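Local coordinates for acyltransferase (PDB 5UG1), which transfers acetyl groups to hydroxyls of cell-wall peptidoglycan, probably through a serine catalytic triad in an SGNH-type alpha/beta hydrolase domain, at residues Ala3-Ile9 with Pro55-Ala61. Sequence-based numbering, arbitrary orientation.
Sequences ADGTMLI and PKTVVIA
Five backbone hydrogen bonds join Gly5-Ile9 to Thr57-Ala61 as parallel strands. Met7 gives its N-H to Thr57 O, and Met7 O accepts from Val59 N at 2.9 Å. Ile9 bonds to Val59 O and Ala61 N in the same way, its N lying 2.8 Å from Val59 O. On one face, Leu8 CD1 rests on Val59 CG1 at 3.8 Å, while its other methyl, CD2, reaches Ala61 CB. Thr6 turns CG2 anti to the backbone N, and this methyl meets Val59 CG2. On the other face, Ile9 CD1 touches Ile60 CD1 and Val58 CG1. Nearer the strand starts, Pro55 packs on Met7, with Pro55 CD 3.6 Å from Met7 CB.

The open end is polar. A water donates to Asp4 OD1 and Gly5 O. Lys56, bent at chi3 (94°), runs beside Asp4 and brings NZ to a long 3.4 Å from Asp4 OD2, a weak salt bridge.

Strands 29-32 and 86-90 flank the pair. Helix 150-171 covers Thr6, Leu8, Thr57 and Ala61; helix 38-50 covers Met7 and Ile9. Both strands lie inside the five-stranded parallel sheet, with 57-61 in the middle. The strand from Thr6 leads to Ser12, which lies in the methanesulfonyl pocket. The backbone ladder and the largely buried apolar faces probably carry the join, while the long ion pair at the exposed end probably adds little.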
# COMPACT_ATOMS: atom_id res chain seq x y z
N ALA A 3 18.44 -6.57 -7.61
CA ALA A 3 18.71 -5.30 -8.25
C ALA A 3 17.73 -4.24 -7.78
O ALA A 3 16.57 -4.53 -7.41
CB ALA A 3 18.66 -5.43 -9.77
N ASP A 4 18.20 -2.99 -7.83
CA ASP A 4 17.43 -1.91 -7.25
C ASP A 4 16.20 -1.65 -8.09
O ASP A 4 16.13 -1.98 -9.27
CB ASP A 4 18.28 -0.66 -7.12
CG ASP A 4 18.28 -0.12 -5.71
OD1 ASP A 4 17.35 0.66 -5.39
OD2 ASP A 4 19.17 -0.50 -4.92
N GLY A 5 15.20 -1.05 -7.45
CA GLY A 5 13.94 -0.80 -8.12
C GLY A 5 12.76 -0.94 -7.19
O GLY A 5 12.89 -1.48 -6.08
N THR A 6 11.61 -0.47 -7.64
CA THR A 6 10.38 -0.47 -6.86
C THR A 6 9.24 -1.02 -7.70
O THR A 6 9.02 -0.58 -8.82
CB THR A 6 10.05 0.95 -6.38
OG1 THR A 6 11.17 1.49 -5.67
CG2 THR A 6 8.83 0.93 -5.48
N MET A 7 8.55 -2.02 -7.16
CA MET A 7 7.30 -2.52 -7.71
C MET A 7 6.21 -2.31 -6.67
O MET A 7 6.36 -2.70 -5.51
CB MET A 7 7.39 -4.01 -8.09
CG MET A 7 6.09 -4.56 -8.66
SD MET A 7 6.23 -6.25 -9.22
CE MET A 7 7.08 -6.07 -10.79
N LEU A 8 5.12 -1.68 -7.09
CA LEU A 8 3.91 -1.56 -6.28
C LEU A 8 2.90 -2.60 -6.77
O LEU A 8 2.63 -2.69 -7.97
CB LEU A 8 3.33 -0.15 -6.37
CG LEU A 8 2.15 0.17 -5.46
CD1 LEU A 8 2.18 1.62 -5.06
CD2 LEU A 8 0.82 -0.16 -6.16
N ILE A 9 2.39 -3.40 -5.84
CA ILE A 9 1.31 -4.35 -6.11
C ILE A 9 0.12 -3.85 -5.32
O ILE A 9 0.15 -3.87 -4.08
CB ILE A 9 1.67 -5.78 -5.68
CG1 ILE A 9 2.98 -6.25 -6.32
CG2 ILE A 9 0.50 -6.75 -5.96
CD1 ILE A 9 3.72 -7.27 -5.44
N PRO A 55 11.73 -6.47 -7.81
CA PRO A 55 12.92 -5.69 -7.48
C PRO A 55 13.01 -5.51 -5.97
O PRO A 55 12.16 -5.97 -5.22
CB PRO A 55 12.66 -4.37 -8.19
CG PRO A 55 11.15 -4.21 -8.03
CD PRO A 55 10.60 -5.61 -8.20
N LYS A 56 14.04 -4.75 -5.55
CA LYS A 56 14.41 -4.70 -4.14
C LYS A 56 13.28 -4.19 -3.26
O LYS A 56 12.99 -4.77 -2.21
CB LYS A 56 15.65 -3.82 -3.95
CG LYS A 56 16.12 -3.80 -2.51
CD LYS A 56 17.31 -2.91 -2.32
CE LYS A 56 16.89 -1.53 -1.90
NZ LYS A 56 18.08 -0.64 -1.69
N THR A 57 12.64 -3.10 -3.64
CA THR A 57 11.61 -2.50 -2.81
C THR A 57 10.23 -2.91 -3.31
O THR A 57 9.92 -2.73 -4.49
CB THR A 57 11.75 -0.97 -2.78
OG1 THR A 57 13.12 -0.63 -2.53
CG2 THR A 57 10.90 -0.40 -1.69
N VAL A 58 9.43 -3.46 -2.41
CA VAL A 58 8.09 -3.96 -2.71
C VAL A 58 7.08 -3.10 -1.95
O VAL A 58 7.19 -2.93 -0.72
CB VAL A 58 7.95 -5.44 -2.31
CG1 VAL A 58 6.60 -5.99 -2.78
CG2 VAL A 58 9.11 -6.25 -2.87
N VAL A 59 6.10 -2.56 -2.66
CA VAL A 59 5.04 -1.77 -2.05
C VAL A 59 3.75 -2.56 -2.15
O VAL A 59 3.29 -2.86 -3.26
CB VAL A 59 4.90 -0.38 -2.70
CG1 VAL A 59 3.93 0.46 -1.88
CG2 VAL A 59 6.28 0.31 -2.79
N ILE A 60 3.16 -2.87 -1.00
CA ILE A 60 1.90 -3.60 -0.93
C ILE A 60 0.82 -2.57 -0.60
O ILE A 60 0.70 -2.12 0.54
CB ILE A 60 1.94 -4.72 0.13
CG1 ILE A 60 3.09 -5.70 -0.14
CG2 ILE A 60 0.58 -5.47 0.19
CD1 ILE A 60 3.11 -6.32 -1.58
N ALA A 61 0.03 -2.19 -1.61
CA ALA A 61 -0.98 -1.15 -1.46
C ALA A 61 -2.37 -1.78 -1.56
O ALA A 61 -3.08 -1.64 -2.56
CB ALA A 61 -0.76 -0.04 -2.51
O HOH W 1 14.66 0.13 -4.39